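Local coordinates for spermidine N(1)-acetyltransferase (Vibrio cholerae serotype O1, PDB 7KWJ), which transfers an acetyl group from acetyl-coenzyme A to primary amino groups of spermidine and spermine, protecting the cell from polyamine toxicity, at residues 31-36 and 149-154; 57-62 and 68-73. The protein carries 10 engineered substitutions. One frame throughout, in Å; residues are numbered along the deposited sequence.

Contact 1 (31-36 and 149-154). Engineered in segment 31-36: Met31 (natural residue Trp), Glu32 (natural residue Phe), Gln34 (natural residue Glu).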
loop_
_atom_site.group_PDB
_atom_site.type_symbol
_atom_site.label_atom_id
_atom_site.label_comp_id
_atom_site.label_asym_id
_atom_site.label_seq_id
_atom_site.Cartn_x
_atom_site.Cartn_y
_atom_site.Cartn_z
ATOM N N MET B 31 -20.307 20.416 -30.218
ATOM C CA MET B 31 -20.023 18.985 -30.242
ATOM C C MET B 31 -19.191 18.534 -29.046
ATOM O O MET B 31 -18.938 17.331 -28.906
ATOM C CB MET B 31 -19.308 18.554 -31.531
ATOM N N GLU B 32 -18.759 19.449 -28.182
ATOM C CA GLU B 32 -18.012 19.100 -26.978
ATOM C C GLU B 32 -19.015 18.796 -25.872
ATOM O O GLU B 32 -19.735 19.689 -25.415
ATOM C CB GLU B 32 -17.070 20.231 -26.579
ATOM N N GLU B 33 -19.064 17.535 -25.445
ATOM C CA GLU B 33 -20.064 17.097 -24.480
ATOM C C GLU B 33 -19.961 17.872 -23.173
ATOM O O GLU B 33 -20.877 18.621 -22.819
ATOM C CB GLU B 33 -19.928 15.596 -24.212
ATOM C CG GLU B 33 -20.306 14.711 -25.391
ATOM C CD GLU B 33 -21.692 15.017 -25.932
ATOM O OE1 GLU B 33 -21.791 15.546 -27.060
ATOM O OE2 GLU B 33 -22.682 14.747 -25.220
ATOM N N GLN B 34 -18.851 17.702 -22.451
ATOM C CA GLN B 34 -18.678 18.262 -21.113
ATOM C C GLN B 34 -17.539 19.277 -21.124
ATOM O O GLN B 34 -16.415 18.968 -20.700
ATOM C CB GLN B 34 -18.409 17.161 -20.088
ATOM C CG GLN B 34 -19.552 16.168 -19.916
ATOM C CD GLN B 34 -20.502 16.552 -18.795
ATOM O OE1 GLN B 34 -20.692 17.732 -18.501
ATOM N NE2 GLN B 34 -21.099 15.550 -18.157
ATOM N N PRO B 35 -17.789 20.498 -21.606
ATOM C CA PRO B 35 -16.871 21.606 -21.306
ATOM C C PRO B 35 -16.956 22.071 -19.863
ATOM O O PRO B 35 -16.213 22.979 -19.474
ATOM C CB PRO B 35 -17.329 22.708 -22.271
ATOM C CG PRO B 35 -18.769 22.428 -22.495
ATOM C CD PRO B 35 -18.909 20.927 -22.462
ATOM N N TYR B 36 -17.850 21.476 -19.069
ATOM C CA TYR B 36 -17.990 21.763 -17.648
ATOM C C TYR B 36 -17.245 20.747 -16.790
ATOM O O TYR B 36 -17.697 20.408 -15.692
ATOM C CB TYR B 36 -19.469 21.795 -17.265
ATOM C CG TYR B 36 -20.350 22.464 -18.295
ATOM C CD1 TYR B 36 -20.850 21.750 -19.376
ATOM C CD2 TYR B 36 -20.683 23.807 -18.189
ATOM C CE1 TYR B 36 -21.652 22.352 -20.322
ATOM C CE2 TYR B 36 -21.487 24.421 -19.131
ATOM C CZ TYR B 36 -21.969 23.688 -20.196
ATOM O OH TYR B 36 -22.771 24.291 -21.137
ATOM N N PHE B 149 -26.249 10.512 -30.261
ATOM C CA PHE B 149 -25.856 11.384 -29.164
ATOM C C PHE B 149 -26.984 12.348 -28.828
ATOM O O PHE B 149 -27.679 12.846 -29.720
ATOM C CB PHE B 149 -24.591 12.179 -29.514
ATOM C CG PHE B 149 -23.377 11.324 -29.758
ATOM C CD1 PHE B 149 -23.188 10.141 -29.061
ATOM C CD2 PHE B 149 -22.423 11.706 -30.686
ATOM C CE1 PHE B 149 -22.070 9.358 -29.286
ATOM C CE2 PHE B 149 -21.305 10.926 -30.916
ATOM C CZ PHE B 149 -21.129 9.751 -30.216
ATOM N N PHE B 150 -27.162 12.599 -27.534
ATOM C CA PHE B 150 -28.061 13.638 -27.051
ATOM C C PHE B 150 -27.298 14.959 -27.038
ATOM O O PHE B 150 -26.305 15.098 -26.315
ATOM C CB PHE B 150 -28.581 13.291 -25.657
ATOM C CG PHE B 150 -29.694 14.178 -25.187
ATOM C CD1 PHE B 150 -31.010 13.881 -25.497
ATOM C CD2 PHE B 150 -29.426 15.307 -24.430
ATOM C CE1 PHE B 150 -32.039 14.693 -25.067
ATOM C CE2 PHE B 150 -30.452 16.124 -23.996
ATOM C CZ PHE B 150 -31.759 15.815 -24.313
ATOM N N ILE B 151 -27.753 15.917 -27.840
ATOM C CA ILE B 151 -27.054 17.183 -28.034
ATOM C C ILE B 151 -28.072 18.311 -27.946
ATOM O O ILE B 151 -28.997 18.382 -28.764
ATOM C CB ILE B 151 -26.313 17.230 -29.381
ATOM C CG1 ILE B 151 -25.251 16.126 -29.445
ATOM C CG2 ILE B 151 -25.672 18.596 -29.587
ATOM C CD1 ILE B 151 -24.735 15.855 -30.839
ATOM N N ASN B 152 -27.899 19.189 -26.962
ATOM C CA ASN B 152 -28.731 20.378 -26.795
ATOM C C ASN B 152 -30.218 20.023 -26.805
ATOM O O ASN B 152 -31.002 20.505 -27.624
ATOM C CB ASN B 152 -28.409 21.419 -27.869
ATOM C CG ASN B 152 -27.023 22.011 -27.710
ATOM O OD1 ASN B 152 -26.203 21.959 -28.626
ATOM N ND2 ASN B 152 -26.753 22.580 -26.540
ATOM N N GLY B 153 -30.595 19.157 -25.867
ATOM C CA GLY B 153 -31.999 18.892 -25.624
ATOM C C GLY B 153 -32.686 18.033 -26.655
ATOM O O GLY B 153 -33.918 18.046 -26.733
ATOM N N ARG B 154 -31.933 17.279 -27.450
ATOM C CA ARG B 154 -32.532 16.432 -28.472
ATOM C C ARG B 154 -31.508 15.408 -28.935
ATOM O O ARG B 154 -30.311 15.698 -28.992
ATOM C CB ARG B 154 -33.025 17.260 -29.664
ATOM C CG ARG B 154 -32.035 18.314 -30.134
ATOM C CD ARG B 154 -32.294 18.730 -31.571
ATOM N NE ARG B 154 -31.419 19.825 -31.985
ATOM C CZ ARG B 154 -31.276 20.239 -33.240
ATOM N NH1 ARG B 154 -30.457 21.245 -33.517
ATOM N NH2 ARG B 154 -31.946 19.648 -34.221
#
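Glu33, a ligand of the allosteric polyamine and magnesium site, reaches from the loop between helices 15-22 and 39-47 to Phe150 and Ile151 at the tip of the hairpin joining strands 140-148 and 155-164. Its CG lies beside the backbone N (chi1 -69°), and a further bend at chi2 (-54°) swings the carboxylate toward the hairpin. There OE2 faces the carbonyl of Phe150, 3.8 Å from its O, while OE1 lies 4.2 Å from CG1 of Ile151. Neither approach is a bond: the first sets two acceptor oxygens facing at a distance, the second is a loose polar-apolar contact. The hairpin tip is held within itself: Ile151 N donates to Arg154 O at 2.8 Å, Arg154 N returns a weak bond to Ile151 O, and Asn152 and Gly153, both with positive phi, form the two-residue turn between them. The amide N of Arg154 sits over one face of the Phe150 ring, offset toward its rim, and the ring of Tyr155 meets Phe150 edge-to-face. His80 of a neighbouring subunit packs on Glu33 and bonds to Phe150 N through ND1, so the site lies at a subunit interface. A carboxylate beside a carbonyl oxygen would probably gather negative potential here, consistent with a place where a polyamine ammonium or magnesium ion is drawn in.

Contact 2 (57-62 and 68-73)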
loop_
_atom_site.group_PDB
_atom_site.type_symbol
_atom_site.label_atom_id
_atom_site.label_comp_id
_atom_site.label_asym_id
_atom_site.label_seq_id
_atom_site.Cartn_x
_atom_site.Cartn_y
_atom_site.Cartn_z
ATOM N N ARG B 57 -2.581 11.203 -27.822
ATOM C CA ARG B 57 -3.052 12.583 -27.792
ATOM C C ARG B 57 -1.894 13.496 -28.164
ATOM O O ARG B 57 -0.831 13.441 -27.539
ATOM C CB ARG B 57 -3.614 12.939 -26.414
ATOM C CG ARG B 57 -4.664 11.954 -25.919
ATOM C CD ARG B 57 -5.788 12.649 -25.165
ATOM N NE ARG B 57 -5.355 13.186 -23.878
ATOM C CZ ARG B 57 -6.149 13.841 -23.035
ATOM N NH1 ARG B 57 -7.423 14.047 -23.341
ATOM N NH2 ARG B 57 -5.668 14.292 -21.886
ATOM N N PHE B 58 -2.102 14.332 -29.181
ATOM C CA PHE B 58 -1.056 15.183 -29.733
ATOM C C PHE B 58 -1.497 16.639 -29.705
ATOM O O PHE B 58 -2.577 16.976 -30.200
ATOM C CB PHE B 58 -0.714 14.774 -31.168
ATOM C CG PHE B 58 -0.210 13.370 -31.290
ATOM C CD1 PHE B 58 0.995 13.006 -30.720
ATOM C CD2 PHE B 58 -0.939 12.413 -31.974
ATOM C CE1 PHE B 58 1.463 11.717 -30.825
ATOM C CE2 PHE B 58 -0.474 11.120 -32.085
ATOM C CZ PHE B 58 0.729 10.771 -31.510
ATOM N N VAL B 59 -0.653 17.493 -29.137
ATOM C CA VAL B 59 -0.864 18.934 -29.152
ATOM C C VAL B 59 -0.274 19.497 -30.436
ATOM O O VAL B 59 0.800 19.076 -30.882
ATOM C CB VAL B 59 -0.233 19.595 -27.911
ATOM C CG1 VAL B 59 -0.264 21.110 -28.041
ATOM C CG2 VAL B 59 -0.955 19.151 -26.650
ATOM N N VAL B 60 -0.980 20.450 -31.035
ATOM C CA VAL B 60 -0.549 21.102 -32.265
ATOM C C VAL B 60 -0.044 22.494 -31.919
ATOM O O VAL B 60 -0.714 23.245 -31.199
ATOM C CB VAL B 60 -1.693 21.167 -33.290
ATOM C CG1 VAL B 60 -1.241 21.877 -34.561
ATOM C CG2 VAL B 60 -2.196 19.765 -33.605
ATOM N N GLU B 61 1.136 22.840 -32.427
ATOM C CA GLU B 61 1.745 24.134 -32.166
ATOM C C GLU B 61 2.433 24.629 -33.429
ATOM O O GLU B 61 2.872 23.837 -34.266
ATOM C CB GLU B 61 2.749 24.055 -31.009
ATOM C CG GLU B 61 3.890 23.077 -31.243
ATOM C CD GLU B 61 4.772 22.906 -30.021
ATOM O OE1 GLU B 61 4.499 23.560 -28.992
ATOM O OE2 GLU B 61 5.737 22.115 -30.087
ATOM N N ASP B 62 2.520 25.951 -33.558
ATOM C CA ASP B 62 3.137 26.574 -34.718
ATOM C C ASP B 62 4.626 26.799 -34.448
ATOM O O ASP B 62 5.178 26.321 -33.454
ATOM C CB ASP B 62 2.411 27.875 -35.065
ATOM C CG ASP B 62 2.422 28.874 -33.925
ATOM O OD1 ASP B 62 3.033 28.580 -32.875
ATOM O OD2 ASP B 62 1.815 29.955 -34.076
ATOM N N ILE B 68 -2.153 25.362 -31.056
ATOM C CA ILE B 68 -3.303 25.610 -31.922
ATOM C C ILE B 68 -4.501 24.780 -31.477
ATOM O O ILE B 68 -5.587 25.313 -31.218
ATOM C CB ILE B 68 -2.940 25.320 -33.391
ATOM C CG1 ILE B 68 -1.818 26.252 -33.868
ATOM C CG2 ILE B 68 -4.167 25.453 -34.282
ATOM C CD1 ILE B 68 -2.182 27.729 -33.862
ATOM N N GLY B 69 -4.325 23.475 -31.388
ATOM C CA GLY B 69 -5.410 22.583 -31.028
ATOM C C GLY B 69 -4.895 21.247 -30.552
ATOM O O GLY B 69 -3.768 21.132 -30.065
ATOM N N LEU B 70 -5.732 20.221 -30.702
ATOM C CA LEU B 70 -5.427 18.886 -30.211
ATOM C C LEU B 70 -5.912 17.851 -31.215
ATOM O O LEU B 70 -6.983 18.003 -31.808
ATOM C CB LEU B 70 -6.085 18.638 -28.846
ATOM C CG LEU B 70 -5.822 17.290 -28.169
ATOM C CD1 LEU B 70 -4.465 17.277 -27.482
ATOM C CD2 LEU B 70 -6.929 16.974 -27.180
ATOM N N VAL B 71 -5.115 16.799 -31.398
ATOM C CA VAL B 71 -5.479 15.662 -32.234
ATOM C C VAL B 71 -5.319 14.397 -31.405
ATOM O O VAL B 71 -4.294 14.214 -30.739
ATOM C CB VAL B 71 -4.622 15.585 -33.511
ATOM C CG1 VAL B 71 -4.969 14.336 -34.296
ATOM C CG2 VAL B 71 -4.823 16.830 -34.365
ATOM N N GLU B 72 -6.324 13.526 -31.450
ATOM C CA GLU B 72 -6.373 12.346 -30.600
ATOM C C GLU B 72 -6.657 11.103 -31.429
ATOM O O GLU B 72 -7.395 11.146 -32.417
ATOM C CB GLU B 72 -7.454 12.477 -29.516
ATOM C CG GLU B 72 -7.243 13.618 -28.538
ATOM C CD GLU B 72 -8.413 13.784 -27.587
ATOM O OE1 GLU B 72 -9.551 13.450 -27.982
ATOM O OE2 GLU B 72 -8.200 14.239 -26.444
ATOM N N LEU B 73 -6.058 9.992 -31.007
ATOM C CA LEU B 73 -6.386 8.659 -31.505
ATOM C C LEU B 73 -6.746 7.807 -30.296
ATOM O O LEU B 73 -5.880 7.508 -29.470
ATOM C CB LEU B 73 -5.220 8.046 -32.278
ATOM C CG LEU B 73 -4.836 8.702 -33.603
ATOM C CD1 LEU B 73 -3.623 8.008 -34.193
ATOM C CD2 LEU B 73 -5.999 8.670 -34.580
#
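The side chains of Arg57 and Glu72 lie side by side, guanidinium and carboxylate planes 24° apart, with Glu72 OE2 at the guanidinium edge, somewhat tilted from its plane. NH1 of Arg57 donates to OE2 of Glu72, 3.2 Å away and nearly in line with the C-O bond, forming a salt bridge; bends at chi2 and chi3 (-69°) of Arg57 bring NH1 round to it. The Phe58 ring passes obliquely by the carbonyl of Val71 and meets the ring of Tyr109 edge-to-face. From there the backbone ladder of the antiparallel hairpin 56-61/67-77 in the GNAT sheet runs toward Ile68. Phe58 and Val71 form a hydrogen-bonded pair, with Phe58 N to Val71 O at 2.7 Å and Val71 N to Phe58 O at 2.8 Å. Further along, Val60 N bonds to Gly69 O and Ile68 N to Val60 O. On the Phe58 face, Val60 CG2 meets Val71 CG2 at 4.0 Å, and helix 98-113 covers both valines through Leu102 and Ala106. On the other face, Val59 CG2 touches Leu70 CD1 at 4.1 Å, beside Ile88 of the acetyl-coenzyme A site. Glu72 OE1 also takes a weak hydrogen bond from Gln86, a spermine ligand. With OE2 paired to Arg57, the Glu72 carboxylate is probably kept charged and, through the weak bond to Gln86, may help connect the hairpin with the spermine-binding residues.

In the fold
Contact 2 is core, its centre about 8 Å from the centre of the chain; contact 1 is peripheral, about 17 Å out, where neighbouring subunits close over it. Their centres are 22 Å apart and they do not touch, and along the chain 57-73 is nested inside the loop that contact 1 closes. No strand or helix is shared. In contact 2, adjacent strands are fixed by backbone bonds, valines under a helix and one salt bridge between partly exposed side chains. In contact 1, loop and hairpin tip meet sparsely through a single acidic side chain, and other subunits supply some of the polar partners, such as His80 at Phe150 N. Contact 1 contains the polyamine-binding Glu33; contact 2 adjoins Gln86.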